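Local coordinates for bacterioferritin (Rhodobacter capsulatus, PDB 1JGC), which stores iron, probably oxidising Fe(2+) with dioxygen at a ferroxidase centre and mineralising it inside a hollow shell of 24 subunits that carries heme b, at residues 94-105 / 120-131. Numbering follows the deposited sequence.
Sequences EHDALKLYREAR and FESLITDEEGHV
Tyr101 lies across the antiparallel pairing of helices 83-111 and 114-144, its side chain set as a knob among Phe120, Leu123, Ile124 and Glu127. Leu123 CB covers one face of the phenol in a CH-pi contact, while Glu127 OE2 sits at the ring edge; a weak hydrogen bond runs from Tyr101 OH to the same oxygen, and the hydroxyl also lies near Glu18 OE1 of helix 5-34. Tyrosine suits this place because its ring packs against apolar neighbours while its hydroxyl can meet a carboxylate. Toward Arg105, small Ala104 lets the Phe120 ring lie flat against it, with Ala104 CB 3.6 Å from the ring centroid. Ile124 fills the hole formed by Leu98, Tyr101, Arg102 and Arg105, and its CG1 branch, beside the backbone N (chi1 -72°), carries CD1 to Arg102 CG at 3.8 Å. Leu98 answers as a knob among Ile124, Glu127, Glu128 and Val131, its CD2 meeting Glu127 CB at 3.7 Å and its CD1 Val131 CG2.

Long arginines close the flank facing a second subunit. Arg105, bent at chi2 (-91°), grips Glu121 side-on in a salt bridge, NE lying 2.9 Å from Glu121 OE2 and NH2 reaching that same oxygen, which also pairs with Lys117 of the second subunit. Arg102 instead stretches out and forms a salt bridge through NH2, 2.9 Å from Glu128 OE2, which it meets from above the carboxylate plane.

At the other end are Glu94, Glu127 and His130, residues of the diiron site, which is empty here. The His130 ND1 bond to Glu94 OE2 is weak (121° at the hydrogen); NE2 bonds to Glu50. Glu94 OE1 and Glu127 OE1 approach to 3.8 Å, a gathering of carboxylates, joined by Glu51 near Glu127 OE1, consistent with a pocket for two iron cations within the four-helix bundle.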
ATOM      1  N   GLU A  94      17.513  11.268  49.351  1.00 30.67           N
ATOM      2  CA  GLU A  94      17.048  12.429  48.605  1.00 32.25           C
ATOM      3  C   GLU A  94      17.191  13.683  49.435  1.00 32.46           C
ATOM      4  O   GLU A  94      17.631  14.722  48.934  1.00 32.62           O
ATOM      5  CB  GLU A  94      15.584  12.263  48.211  1.00 34.99           C
ATOM      6  CG  GLU A  94      15.330  11.063  47.332  1.00 39.44           C
ATOM      7  CD  GLU A  94      15.726  11.306  45.899  1.00 42.37           C
ATOM      8  OE1 GLU A  94      16.503  12.259  45.634  1.00 43.71           O
ATOM      9  OE2 GLU A  94      15.256  10.530  45.034  1.00 45.41           O
ATOM     10  N   HIS A  95      16.811  13.586  50.707  1.00 32.80           N
ATOM     11  CA  HIS A  95      16.884  14.727  51.614  1.00 32.99           C
ATOM     12  C   HIS A  95      18.319  15.220  51.768  1.00 32.42           C
ATOM     13  O   HIS A  95      18.559  16.424  51.783  1.00 31.58           O
ATOM     14  CB  HIS A  95      16.269  14.352  52.966  1.00 34.32           C
ATOM     15  CG  HIS A  95      14.768  14.364  52.966  1.00 36.15           C
ATOM     16  ND1 HIS A  95      14.014  13.515  53.749  1.00 37.47           N
ATOM     17  CD2 HIS A  95      13.881  15.144  52.299  1.00 35.86           C
ATOM     18  CE1 HIS A  95      12.730  13.769  53.566  1.00 36.65           C
ATOM     19  NE2 HIS A  95      12.621  14.752  52.692  1.00 36.82           N
ATOM     20  N   ASP A  96      19.273  14.297  51.873  1.00 32.25           N
ATOM     21  CA  ASP A  96      20.668  14.697  51.984  1.00 32.77           C
ATOM     22  C   ASP A  96      21.093  15.397  50.701  1.00 33.49           C
ATOM     23  O   ASP A  96      21.748  16.444  50.747  1.00 34.92           O
ATOM     24  CB  ASP A  96      21.575  13.491  52.216  1.00 33.21           C
ATOM     25  CG  ASP A  96      21.403  12.894  53.592  1.00 35.68           C
ATOM     26  OD1 ASP A  96      20.772  13.561  54.454  1.00 35.98           O
ATOM     27  OD2 ASP A  96      21.911  11.764  53.814  1.00 35.83           O
ATOM     28  N   ALA A  97      20.720  14.823  49.555  1.00 32.42           N
ATOM     29  CA  ALA A  97      21.072  15.414  48.263  1.00 31.68           C
ATOM     30  C   ALA A  97      20.465  16.811  48.112  1.00 30.65           C
ATOM     31  O   ALA A  97      21.155  17.745  47.706  1.00 30.96           O
ATOM     32  CB  ALA A  97      20.617  14.505  47.108  1.00 30.85           C
ATOM     33  N   LEU A  98      19.186  16.966  48.438  1.00 29.59           N
ATOM     34  CA  LEU A  98      18.558  18.282  48.324  1.00 30.34           C
ATOM     35  C   LEU A  98      19.284  19.317  49.190  1.00 30.54           C
ATOM     36  O   LEU A  98      19.495  20.467  48.786  1.00 30.02           O
ATOM     37  CB  LEU A  98      17.083  18.211  48.732  1.00 29.36           C
ATOM     38  CG  LEU A  98      16.107  17.726  47.660  1.00 30.30           C
ATOM     39  CD1 LEU A  98      14.752  17.463  48.297  1.00 31.37           C
ATOM     40  CD2 LEU A  98      15.981  18.772  46.565  1.00 28.21           C
ATOM     41  N   LYS A  99      19.664  18.892  50.386  1.00 30.57           N
ATOM     42  CA  LYS A  99      20.365  19.758  51.319  1.00 30.73           C
ATOM     43  C   LYS A  99      21.625  20.260  50.633  1.00 28.96           C
ATOM     44  O   LYS A  99      21.880  21.462  50.571  1.00 29.07           O
ATOM     45  CB  LYS A  99      20.722  18.961  52.577  1.00 32.54           C
ATOM     46  CG  LYS A  99      21.401  19.750  53.667  1.00 36.43           C
ATOM     47  CD  LYS A  99      21.637  18.871  54.897  1.00 39.34           C
ATOM     48  CE  LYS A  99      22.299  19.656  56.043  1.00 40.33           C
ATOM     49  NZ  LYS A  99      23.692  20.124  55.727  1.00 40.34           N
ATOM     50  N   LEU A 100      22.399  19.325  50.093  1.00 27.16           N
ATOM     51  CA  LEU A 100      23.637  19.663  49.411  1.00 26.48           C
ATOM     52  C   LEU A 100      23.435  20.548  48.191  1.00 27.07           C
ATOM     53  O   LEU A 100      24.211  21.482  47.967  1.00 27.42           O
ATOM     54  CB  LEU A 100      24.369  18.390  48.992  1.00 25.57           C
ATOM     55  CG  LEU A 100      25.551  18.584  48.034  1.00 25.25           C
ATOM     56  CD1 LEU A 100      26.602  19.455  48.690  1.00 23.39           C
ATOM     57  CD2 LEU A 100      26.136  17.230  47.659  1.00 24.31           C
ATOM     58  N   TYR A 101      22.401  20.257  47.402  1.00 26.36           N
ATOM     59  CA  TYR A 101      22.147  21.033  46.190  1.00 25.74           C
ATOM     60  C   TYR A 101      21.707  22.460  46.463  1.00 26.19           C
ATOM     61  O   TYR A 101      22.089  23.372  45.735  1.00 27.04           O
ATOM     62  CB  TYR A 101      21.097  20.354  45.304  1.00 25.49           C
ATOM     63  CG  TYR A 101      21.459  18.969  44.819  1.00 24.81           C
ATOM     64  CD1 TYR A 101      22.788  18.560  44.710  1.00 25.02           C
ATOM     65  CD2 TYR A 101      20.464  18.070  44.438  1.00 26.78           C
ATOM     66  CE1 TYR A 101      23.112  17.286  44.233  1.00 25.24           C
ATOM     67  CE2 TYR A 101      20.775  16.797  43.958  1.00 25.77           C
ATOM     68  CZ  TYR A 101      22.096  16.415  43.858  1.00 25.87           C
ATOM     69  OH  TYR A 101      22.388  15.167  43.367  1.00 27.66           O
ATOM     70  N   ARG A 102      20.900  22.659  47.500  1.00 26.07           N
ATOM     71  CA  ARG A 102      20.436  24.001  47.838  1.00 27.53           C
ATOM     72  C   ARG A 102      21.611  24.880  48.279  1.00 28.82           C
ATOM     73  O   ARG A 102      21.650  26.094  48.029  1.00 28.75           O
ATOM     74  CB  ARG A 102      19.387  23.918  48.941  1.00 26.70           C
ATOM     75  CG  ARG A 102      18.125  23.236  48.472  1.00 28.16           C
ATOM     76  CD  ARG A 102      17.071  23.128  49.541  1.00 28.03           C
ATOM     77  NE  ARG A 102      15.807  22.704  48.951  1.00 31.73           N
ATOM     78  CZ  ARG A 102      15.034  21.742  49.446  1.00 33.22           C
ATOM     79  NH1 ARG A 102      15.393  21.102  50.548  1.00 34.70           N
ATOM     80  NH2 ARG A 102      13.901  21.409  48.834  1.00 34.39           N
ATOM     81  N   GLU A 103      22.579  24.233  48.916  1.00 29.58           N
ATOM     82  CA  GLU A 103      23.779  24.883  49.414  1.00 30.07           C
ATOM     83  C   GLU A 103      24.660  25.278  48.225  1.00 29.80           C
ATOM     84  O   GLU A 103      25.057  26.438  48.078  1.00 29.21           O
ATOM     85  CB  GLU A 103      24.504  23.891  50.308  1.00 32.24           C
ATOM     86  CG  GLU A 103      25.410  24.480  51.346  1.00 36.78           C
ATOM     87  CD  GLU A 103      26.047  23.387  52.200  1.00 39.88           C
ATOM     88  OE1 GLU A 103      25.284  22.552  52.767  1.00 40.64           O
ATOM     89  OE2 GLU A 103      27.301  23.373  52.290  1.00 39.50           O
ATOM     90  N   ALA A 104      24.959  24.301  47.371  1.00 28.51           N
ATOM     91  CA  ALA A 104      25.784  24.546  46.195  1.00 27.60           C
ATOM     92  C   ALA A 104      25.120  25.618  45.343  1.00 26.84           C
ATOM     93  O   ALA A 104      25.764  26.550  44.873  1.00 27.18           O
ATOM     94  CB  ALA A 104      25.946  23.261  45.385  1.00 26.90           C
ATOM     95  N   ARG A 105      23.817  25.479  45.163  1.00 26.36           N
ATOM     96  CA  ARG A 105      23.052  26.414  44.364  1.00 26.50           C
ATOM     97  C   ARG A 105      23.219  27.857  44.875  1.00 27.13           C
ATOM     98  O   ARG A 105      23.495  28.770  44.088  1.00 27.25           O
ATOM     99  CB  ARG A 105      21.586  25.958  44.351  1.00 26.57           C
ATOM    100  CG  ARG A 105      20.663  26.815  43.544  1.00 25.71           C
ATOM    101  CD  ARG A 105      20.082  27.872  44.432  1.00 28.66           C
ATOM    102  NE  ARG A 105      19.515  28.947  43.644  1.00 29.86           N
ATOM    103  CZ  ARG A 105      19.498  30.208  44.041  1.00 30.83           C
ATOM    104  NH1 ARG A 105      20.016  30.538  45.220  1.00 28.55           N
ATOM    105  NH2 ARG A 105      18.977  31.134  43.250  1.00 33.88           N
ATOM    106  N   PHE A 120      22.013  23.182  39.322  1.00 20.03           N
ATOM    107  CA  PHE A 120      21.566  22.799  40.655  1.00 20.13           C
ATOM    108  C   PHE A 120      20.072  23.057  40.843  1.00 20.75           C
ATOM    109  O   PHE A 120      19.411  22.350  41.610  1.00 19.09           O
ATOM    110  CB  PHE A 120      22.383  23.511  41.737  1.00 16.91           C
ATOM    111  CG  PHE A 120      23.760  22.945  41.911  1.00 16.20           C
ATOM    112  CD1 PHE A 120      23.938  21.651  42.383  1.00 14.52           C
ATOM    113  CD2 PHE A 120      24.883  23.694  41.582  1.00 16.10           C
ATOM    114  CE1 PHE A 120      25.213  21.108  42.526  1.00 13.26           C
ATOM    115  CE2 PHE A 120      26.161  23.154  41.722  1.00 15.58           C
ATOM    116  CZ  PHE A 120      26.322  21.857  42.195  1.00 13.72           C
ATOM    117  N   GLU A 121      19.527  24.054  40.149  1.00 20.70           N
ATOM    118  CA  GLU A 121      18.097  24.306  40.277  1.00 22.18           C
ATOM    119  C   GLU A 121      17.369  23.181  39.543  1.00 22.58           C
ATOM    120  O   GLU A 121      16.280  22.751  39.939  1.00 22.79           O
ATOM    121  CB  GLU A 121      17.712  25.667  39.695  1.00 20.92           C
ATOM    122  CG  GLU A 121      18.370  26.828  40.401  1.00 23.27           C
ATOM    123  CD  GLU A 121      17.486  28.061  40.461  1.00 23.98           C
ATOM    124  OE1 GLU A 121      16.498  28.121  39.703  1.00 25.31           O
ATOM    125  OE2 GLU A 121      17.784  28.975  41.263  1.00 24.57           O
ATOM    126  N   SER A 122      17.987  22.690  38.478  1.00 22.65           N
ATOM    127  CA  SER A 122      17.400  21.599  37.720  1.00 23.43           C
ATOM    128  C   SER A 122      17.463  20.321  38.577  1.00 22.49           C
ATOM    129  O   SER A 122      16.486  19.577  38.665  1.00 21.49           O
ATOM    130  CB  SER A 122      18.151  21.414  36.399  1.00 23.32           C
ATOM    131  OG  SER A 122      17.735  20.232  35.745  1.00 28.27           O
ATOM    132  N   LEU A 123      18.603  20.076  39.218  1.00 20.99           N
ATOM    133  CA  LEU A 123      18.734  18.904  40.070  1.00 21.45           C
ATOM    134  C   LEU A 123      17.762  18.982  41.251  1.00 21.84           C
ATOM    135  O   LEU A 123      17.107  17.996  41.598  1.00 22.52           O
ATOM    136  CB  LEU A 123      20.163  18.773  40.584  1.00 20.67           C
ATOM    137  CG  LEU A 123      21.232  18.401  39.550  1.00 22.64           C
ATOM    138  CD1 LEU A 123      22.615  18.465  40.201  1.00 21.79           C
ATOM    139  CD2 LEU A 123      20.964  17.000  39.000  1.00 22.62           C
ATOM    140  N   ILE A 124      17.668  20.154  41.869  1.00 21.18           N
ATOM    141  CA  ILE A 124      16.761  20.348  42.996  1.00 19.89           C
ATOM    142  C   ILE A 124      15.343  20.030  42.549  1.00 19.96           C
ATOM    143  O   ILE A 124      14.609  19.349  43.259  1.00 18.61           O
ATOM    144  CB  ILE A 124      16.820  21.811  43.531  1.00 20.57           C
ATOM    145  CG1 ILE A 124      18.143  22.036  44.271  1.00 18.41           C
ATOM    146  CG2 ILE A 124      15.628  22.102  44.450  1.00 17.65           C
ATOM    147  CD1 ILE A 124      18.383  23.469  44.674  1.00 19.28           C
ATOM    148  N   THR A 125      14.968  20.517  41.367  1.00 20.10           N
ATOM    149  CA  THR A 125      13.633  20.264  40.836  1.00 20.91           C
ATOM    150  C   THR A 125      13.380  18.769  40.619  1.00 21.83           C
ATOM    151  O   THR A 125      12.326  18.268  40.988  1.00 22.72           O
ATOM    152  CB  THR A 125      13.396  21.019  39.513  1.00 20.79           C
ATOM    153  OG1 THR A 125      13.617  22.418  39.721  1.00 21.78           O
ATOM    154  CG2 THR A 125      11.967  20.825  39.040  1.00 17.91           C
ATOM    155  N   ASP A 126      14.339  18.055  40.034  1.00 23.30           N
ATOM    156  CA  ASP A 126      14.166  16.619  39.820  1.00 25.03           C
ATOM    157  C   ASP A 126      14.073  15.870  41.153  1.00 26.32           C
ATOM    158  O   ASP A 126      13.235  14.985  41.320  1.00 26.04           O
ATOM    159  CB  ASP A 126      15.330  16.024  39.019  1.00 25.61           C
ATOM    160  CG  ASP A 126      15.409  16.556  37.606  1.00 27.91           C
ATOM    161  OD1 ASP A 126      14.364  16.958  37.044  1.00 28.83           O
ATOM    162  OD2 ASP A 126      16.529  16.553  37.045  1.00 30.29           O
ATOM    163  N   GLU A 127      14.941  16.214  42.099  1.00 27.02           N
ATOM    164  CA  GLU A 127      14.916  15.535  43.379  1.00 28.11           C
ATOM    165  C   GLU A 127      13.612  15.786  44.143  1.00 26.86           C
ATOM    166  O   GLU A 127      13.106  14.889  44.815  1.00 26.17           O
ATOM    167  CB  GLU A 127      16.140  15.927  44.214  1.00 31.18           C
ATOM    168  CG  GLU A 127      17.138  14.770  44.438  1.00 37.23           C
ATOM    169  CD  GLU A 127      17.797  14.239  43.147  1.00 41.77           C
ATOM    170  OE1 GLU A 127      17.082  13.739  42.235  1.00 43.77           O
ATOM    171  OE2 GLU A 127      19.051  14.312  43.043  1.00 44.71           O
ATOM    172  N   GLU A 128      13.053  16.986  44.043  1.00 25.22           N
ATOM    173  CA  GLU A 128      11.800  17.231  44.733  1.00 25.39           C
ATOM    174  C   GLU A 128      10.735  16.357  44.071  1.00 25.51           C
ATOM    175  O   GLU A 128       9.774  15.926  44.716  1.00 24.65           O
ATOM    176  CB  GLU A 128      11.425  18.721  44.697  1.00 25.79           C
ATOM    177  CG  GLU A 128      12.112  19.519  45.812  1.00 26.74           C
ATOM    178  CD  GLU A 128      11.491  20.890  46.083  1.00 28.26           C
ATOM    179  OE1 GLU A 128      10.263  21.062  45.915  1.00 29.05           O
ATOM    180  OE2 GLU A 128      12.235  21.801  46.497  1.00 28.10           O
ATOM    181  N   GLY A 129      10.934  16.071  42.785  1.00 25.07           N
ATOM    182  CA  GLY A 129      10.014  15.210  42.065  1.00 25.13           C
ATOM    183  C   GLY A 129      10.045  13.798  42.641  1.00 26.19           C
ATOM    184  O   GLY A 129       8.991  13.192  42.884  1.00 26.45           O
ATOM    185  N   HIS A 130      11.249  13.269  42.864  1.00 26.42           N
ATOM    186  CA  HIS A 130      11.405  11.934  43.440  1.00 28.02           C
ATOM    187  C   HIS A 130      10.845  11.909  44.865  1.00 27.40           C
ATOM    188  O   HIS A 130      10.202  10.942  45.269  1.00 26.80           O
ATOM    189  CB  HIS A 130      12.883  11.527  43.473  1.00 30.89           C
ATOM    190  CG  HIS A 130      13.475  11.282  42.120  1.00 35.92           C
ATOM    191  ND1 HIS A 130      14.838  11.263  41.897  1.00 38.68           N
ATOM    192  CD2 HIS A 130      12.892  11.030  40.920  1.00 37.25           C
ATOM    193  CE1 HIS A 130      15.069  11.010  40.619  1.00 39.94           C
ATOM    194  NE2 HIS A 130      13.905  10.865  40.005  1.00 39.83           N
ATOM    195  N   VAL A 131      11.091  12.972  45.625  1.00 26.91           N
ATOM    196  CA  VAL A 131      10.594  13.043  46.994  1.00 25.81           C
ATOM    197  C   VAL A 131       9.076  12.958  46.979  1.00 25.60           C
ATOM    198  O   VAL A 131       8.477  12.219  47.760  1.00 25.04           O
ATOM    199  CB  VAL A 131      11.015  14.366  47.694  1.00 25.11           C
ATOM    200  CG1 VAL A 131      10.303  14.500  49.029  1.00 24.10           C
ATOM    201  CG2 VAL A 131      12.508  14.383  47.915  1.00 24.39           C
TER